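Local coordinates for conserved hypothetical protein yffB (Pseudomonas aeruginosa, PDB 1RW1), which probably acts as a glutathione-dependent thiol reductase of the ArsC family, built on a thioredoxin fold, at residues G36-R39 / E40-R43; K64-E67 / A68-A71; V102-P106 / D107-A111. All coordinates share one frame; numbering follows the deposited sequence.

Contact 1 of 3, residues G36-R39 / E40-R43; sequences GIDR and EHLR
Asp38 OD1 is gripped twice by one residue: His41 N reaches it at 3.0 Å and the ring nitrogen His41 ND1 reaches it at 2.9 Å. The two donors come from opposite faces of the carboxylate plane. The backbone N-H bond is nearly straight at 168°, and it caps the N terminus of helix 39-49, with Asp38 as N-cap. A chi1 of 69° swings the carboxylate of Asp38 between its own backbone N and carbonyl carbon, over the first turn. Asp38 OD1 lies in the plane of the imidazole, whereas His41 ND1 approaches from above the carboxylate plane, the two groups being turned 46° apart. Ile37 CD1 leans obliquely on the ring in an off-centre CH-pi contact, 4.1 Å from the His41 centroid. One turn on, Arg43 N donates to Arg39 O at 2.8 Å, while Arg39 CD lies over one face of the Arg43 guanidinium, offset toward its rim. The charge of Arg39 is met by Glu80 on helix 75-84. His41 NE2 bonds to Tyr5 OH, so both ring nitrogens are engaged and the ring's rotation is fixed. The ND1 bond and the adjacent helix end would be expected to stabilise ionised Asp38.

Contact 2 of 3, residues K64-E67 / A68-A71; sequences KLDE and AQKA
With chi1 at -68°, the Gln69 side chain runs out from a CG placed beside its backbone N and is extended beyond CG, and a chi3 of -68° turns its amide so that OE1 faces the start of the turn. There OE1 accepts from Asp66 N at 2.9 Å, with an N-H...O angle of 161°. The donor lies in the plane of the amide and uses a lone pair of the oxygen. Residue 69 thus reaches back by its side chain to the backbone three positions earlier. The Gln69 side chain crosses that of Leu65 at about a right angle, and Leu65 CD2 lies 3.5 Å from Gln69 OE1 and 3.7 Å from its NE2. Leu65 continues onto Gln85 and Met88, whose loop lies beyond this turn.

Lys70 is stretched out in the same direction along the chain. Its CE comes within 3.3 Å of Leu65 O and 3.9 Å of Leu65 CB, the aliphatic chain lying against the leucine residue, while NZ bonds to Arg63 O at the end of helix 60-63. The backbone between is only loosely tied. Bonds of the i to i+3 kind, Gln69 N to Asp66 O (weak) and Lys70 N to Glu67 O at 3.1 Å, the latter from well above the carbonyl plane, mix with a weak i to i+4 bond from Lys70 N to Asp66 O, as in a short, irregular turn of helix. On the surface of the protein, Gln69 OE1 holds Asp66 N and Lys70 NZ holds Arg63 O. Asp66 precedes helix 67-70, and the bond from its N-H to a side chain three residues on resembles the side-chain-to-backbone half of a capping box, at the start of a short surface helix.

Contact 3 of 3, residues V102-P106 / D107-A111; sequences VGFKP and DAYAA
Phe104 and Tyr109 meet as a T-shaped pair, the edge of the phenylalanine ring set against the face of the tyrosine. Their planes stand 79° apart and their centroids 4.9 Å. Phe104 CD1 sits over the centre of the Tyr109 ring, and CE1 lies 3.8 Å from Tyr109 CD2. A chi1 of 174° carries the Phe104 ring away from its own backbone N, while Tyr109, with chi1 at -88°, extends back along the loop toward Gly103. Pro106 CD in turn lies over one face of the Phe104 ring. At the far end of the tyrosine a water, lying in the plane of the ring, is 2.7 Å from Tyr109 OH and donates to Gly103 O, also at 2.7 Å. The backbone closes the other end: Tyr109 N donates to Lys105 O at 3.1 Å, and Ala110 N to Pro106 O at 2.8 Å. Both rings also rest on Ala16 of helix 11-22 and on Pro92. Lys105 holds the N-cap position and Pro106 opens the first turn, where its missing N-H costs no helical bond. The aromatic pair joins the loop after edge strand 100-102 to helix 106-113, the last part of the beta-beta-alpha unit that ends a thioredoxin fold.

In the fold
From the N terminus the chain passes strand 2-6, helix 11-22, strand 27-31 and helix 32-35 before contact 1 closes the loop into helix 39-49. That helix packs on helix 75-84 and on strand 2-6 through Tyr5. Contact 2 follows, closing the link from helix 60-63 into helix 67-70, its centre about 21 Å from the chain's centre, where it meets the loop after helix 75-84. Contact 3 comes last, between strand 100-102 and helix 106-113, against helix 11-22. The three occur in series, neither nested nor crossed, and none touches another. Contact 3 lies opposite both others across the chain's centre, its own centre about 31 Å from that of contact 2.

Contact 1 of 3, residues G36-R39 / E40-R43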
# COMPACT_ATOMS: atom_id res chain seq x y z
N GLY A 36 -11.38 3.93 -4.04
CA GLY A 36 -10.55 3.31 -5.06
C GLY A 36 -9.11 3.80 -5.01
O GLY A 36 -8.60 4.19 -3.95
N ILE A 37 -8.43 3.76 -6.16
CA ILE A 37 -7.04 4.24 -6.31
C ILE A 37 -6.84 4.53 -7.79
O ILE A 37 -7.61 4.06 -8.63
CB ILE A 37 -6.04 3.20 -5.79
CG1 ILE A 37 -4.63 3.78 -5.54
CG2 ILE A 37 -5.94 2.02 -6.78
CD1 ILE A 37 -4.57 5.00 -4.63
N ASP A 38 -5.79 5.28 -8.12
CA ASP A 38 -5.52 5.62 -9.50
C ASP A 38 -4.07 5.31 -9.88
O ASP A 38 -3.22 5.00 -9.04
CB ASP A 38 -5.86 7.09 -9.77
CG ASP A 38 -4.91 8.04 -9.08
OD1 ASP A 38 -3.96 7.64 -8.40
OD2 ASP A 38 -4.95 9.25 -9.30
N ARG A 39 -3.79 5.40 -11.17
CA ARG A 39 -2.48 5.06 -11.69
C ARG A 39 -1.42 6.03 -11.22
O ARG A 39 -0.26 5.64 -11.09
CB ARG A 39 -2.45 5.07 -13.19
CG ARG A 39 -3.02 3.93 -13.83
CD ARG A 39 -2.63 3.91 -15.30
NE ARG A 39 -3.40 2.91 -16.00
CZ ARG A 39 -4.58 3.14 -16.52
NH1 ARG A 39 -5.13 4.35 -16.48
NH2 ARG A 39 -5.22 2.13 -17.09
N GLU A 40 -1.77 7.29 -11.00
CA GLU A 40 -0.78 8.25 -10.59
C GLU A 40 -0.13 7.84 -9.27
O GLU A 40 1.10 7.88 -9.13
CB GLU A 40 -1.40 9.66 -10.54
CG GLU A 40 -0.38 10.75 -10.32
CD GLU A 40 -0.03 10.97 -8.86
OE1 GLU A 40 -0.78 10.55 -7.98
OE2 GLU A 40 1.02 11.57 -8.59
N HIS A 41 -0.93 7.39 -8.31
CA HIS A 41 -0.39 6.91 -7.05
C HIS A 41 0.47 5.69 -7.26
O HIS A 41 1.58 5.58 -6.74
CB HIS A 41 -1.54 6.53 -6.11
CG HIS A 41 -2.05 7.67 -5.34
ND1 HIS A 41 -3.05 8.50 -5.76
CD2 HIS A 41 -1.64 8.12 -4.13
CE1 HIS A 41 -3.29 9.38 -4.79
NE2 HIS A 41 -2.41 9.20 -3.82
N LEU A 42 -0.06 4.71 -7.98
CA LEU A 42 0.64 3.45 -8.17
C LEU A 42 1.98 3.64 -8.86
O LEU A 42 2.98 2.99 -8.50
CB LEU A 42 -0.21 2.45 -8.92
CG LEU A 42 -1.49 2.04 -8.20
CD1 LEU A 42 -2.39 1.29 -9.14
CD2 LEU A 42 -1.17 1.19 -6.98
N ARG A 43 2.04 4.52 -9.85
CA ARG A 43 3.30 4.80 -10.53
C ARG A 43 4.33 5.39 -9.59
O ARG A 43 5.51 5.03 -9.65
CB ARG A 43 3.08 5.77 -11.69
CG ARG A 43 2.42 5.15 -12.87
CD ARG A 43 1.94 6.16 -13.88
NE ARG A 43 1.54 5.46 -15.10
CZ ARG A 43 0.64 5.91 -15.97
NH1 ARG A 43 0.03 7.07 -15.77
NH2 ARG A 43 0.35 5.18 -17.04

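Contact 2 of 3, residues K64-E67 / A68-A71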
# COMPACT_ATOMS: atom_id res chain seq x y z
N LYS A 64 -5.08 -15.88 -6.82
CA LYS A 64 -6.25 -16.29 -7.60
C LYS A 64 -6.20 -15.87 -9.07
O LYS A 64 -7.02 -16.31 -9.84
CB LYS A 64 -7.54 -15.73 -6.96
CG LYS A 64 -8.04 -16.46 -5.72
CD LYS A 64 -9.41 -15.95 -5.26
CE LYS A 64 -9.88 -16.70 -4.01
NZ LYS A 64 -10.24 -15.79 -2.89
N LEU A 65 -5.28 -15.01 -9.48
CA LEU A 65 -5.24 -14.57 -10.87
C LEU A 65 -5.00 -15.72 -11.84
O LEU A 65 -4.48 -16.76 -11.45
CB LEU A 65 -4.13 -13.55 -11.07
CG LEU A 65 -4.32 -12.19 -10.38
CD1 LEU A 65 -3.07 -11.37 -10.50
CD2 LEU A 65 -5.52 -11.43 -10.90
N ASP A 66 -5.41 -15.52 -13.09
CA ASP A 66 -5.17 -16.49 -14.15
C ASP A 66 -3.71 -16.47 -14.58
O ASP A 66 -2.98 -15.52 -14.31
CB ASP A 66 -6.02 -16.19 -15.38
CG ASP A 66 -7.51 -16.16 -15.09
OD1 ASP A 66 -7.92 -16.63 -14.00
OD2 ASP A 66 -8.34 -15.69 -15.89
N GLU A 67 -3.34 -17.49 -15.33
CA GLU A 67 -1.96 -17.68 -15.73
C GLU A 67 -1.42 -16.50 -16.53
O GLU A 67 -0.30 -16.01 -16.26
CB GLU A 67 -1.82 -18.97 -16.55
CG GLU A 67 -0.65 -19.84 -16.13
CD GLU A 67 -0.62 -21.18 -16.84
OE1 GLU A 67 0.15 -21.32 -17.81
OE2 GLU A 67 -1.36 -22.09 -16.41
N ALA A 68 -2.19 -16.06 -17.51
CA ALA A 68 -1.76 -14.98 -18.38
C ALA A 68 -1.53 -13.72 -17.58
O ALA A 68 -0.67 -12.92 -17.92
CB ALA A 68 -2.79 -14.73 -19.47
N GLN A 69 -2.29 -13.54 -16.50
CA GLN A 69 -2.23 -12.31 -15.72
C GLN A 69 -0.97 -12.25 -14.86
O GLN A 69 -0.52 -11.17 -14.52
CB GLN A 69 -3.46 -12.18 -14.83
CG GLN A 69 -4.78 -11.95 -15.56
CD GLN A 69 -5.92 -11.90 -14.59
OE1 GLN A 69 -6.27 -12.92 -13.99
NE2 GLN A 69 -6.48 -10.71 -14.39
N LYS A 70 -0.41 -13.41 -14.52
CA LYS A 70 0.77 -13.46 -13.69
C LYS A 70 2.06 -13.50 -14.50
O LYS A 70 3.14 -13.41 -13.94
CB LYS A 70 0.74 -14.70 -12.79
CG LYS A 70 -0.48 -14.84 -11.93
CD LYS A 70 -0.37 -16.10 -11.06
CE LYS A 70 -1.48 -16.21 -10.08
NZ LYS A 70 -1.31 -17.39 -9.22
N ALA A 71 1.96 -13.66 -15.81
CA ALA A 71 3.13 -13.89 -16.66
C ALA A 71 3.97 -12.64 -16.95
O ALA A 71 3.43 -11.57 -17.21
CB ALA A 71 2.69 -14.53 -17.97

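Contact 3 of 3, residues V102-P106 / D107-A111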
# COMPACT_ATOMS: atom_id res chain seq x y z
N VAL A 102 5.98 1.40 2.91
CA VAL A 102 5.11 0.31 2.47
C VAL A 102 5.22 -0.82 3.49
O VAL A 102 6.31 -1.27 3.81
CB VAL A 102 5.50 -0.18 1.08
CG1 VAL A 102 4.59 -1.34 0.63
CG2 VAL A 102 5.44 0.94 0.07
N GLY A 103 4.07 -1.27 3.98
CA GLY A 103 4.03 -2.22 5.07
C GLY A 103 4.25 -1.52 6.40
O GLY A 103 4.51 -0.32 6.45
N PHE A 104 4.10 -2.28 7.47
CA PHE A 104 4.23 -1.74 8.82
C PHE A 104 5.38 -2.38 9.55
O PHE A 104 5.28 -3.53 9.99
CB PHE A 104 2.92 -1.92 9.61
CG PHE A 104 3.03 -1.51 11.06
CD1 PHE A 104 3.46 -0.24 11.43
CD2 PHE A 104 2.69 -2.41 12.06
CE1 PHE A 104 3.56 0.11 12.77
CE2 PHE A 104 2.81 -2.05 13.39
CZ PHE A 104 3.22 -0.79 13.74
N LYS A 105 6.48 -1.63 9.65
CA LYS A 105 7.62 -1.98 10.48
C LYS A 105 7.70 -0.88 11.54
O LYS A 105 7.99 0.27 11.23
CB LYS A 105 8.89 -2.05 9.65
CG LYS A 105 8.96 -3.26 8.74
CD LYS A 105 10.24 -3.31 7.92
CE LYS A 105 10.32 -4.60 7.09
NZ LYS A 105 11.38 -4.54 6.02
N PRO A 106 7.42 -1.21 12.80
CA PRO A 106 7.39 -0.17 13.84
C PRO A 106 8.67 0.67 13.90
O PRO A 106 8.60 1.86 14.14
CB PRO A 106 7.20 -0.97 15.14
CG PRO A 106 6.72 -2.30 14.75
CD PRO A 106 7.09 -2.54 13.33
N ASP A 107 9.83 0.07 13.64
CA ASP A 107 11.07 0.83 13.69
C ASP A 107 11.12 1.89 12.59
O ASP A 107 11.66 2.98 12.80
CB ASP A 107 12.30 -0.09 13.60
CG ASP A 107 12.46 -0.98 14.81
OD1 ASP A 107 11.77 -0.75 15.83
OD2 ASP A 107 13.25 -1.95 14.83
N ALA A 108 10.57 1.58 11.41
CA ALA A 108 10.53 2.55 10.32
C ALA A 108 9.54 3.66 10.63
O ALA A 108 9.78 4.83 10.33
CB ALA A 108 10.17 1.88 9.01
N TYR A 109 8.39 3.31 11.21
CA TYR A 109 7.43 4.31 11.64
C TYR A 109 8.09 5.22 12.69
O TYR A 109 7.97 6.43 12.62
CB TYR A 109 6.15 3.65 12.19
CG TYR A 109 5.11 3.34 11.13
CD1 TYR A 109 5.44 2.80 9.91
CD2 TYR A 109 3.78 3.61 11.37
CE1 TYR A 109 4.47 2.56 8.94
CE2 TYR A 109 2.81 3.37 10.42
CZ TYR A 109 3.15 2.85 9.20
OH TYR A 109 2.14 2.64 8.27
N ALA A 110 8.80 4.63 13.65
CA ALA A 110 9.47 5.41 14.68
C ALA A 110 10.53 6.34 14.09
O ALA A 110 10.65 7.50 14.50
CB ALA A 110 10.11 4.49 15.69
N ALA A 111 11.30 5.83 13.15
CA ALA A 111 12.36 6.62 12.54
C ALA A 111 11.78 7.82 11.79
O ALA A 111 12.40 8.89 11.73
CB ALA A 111 13.19 5.76 11.61
O HOH W 1 3.07 1.92 5.79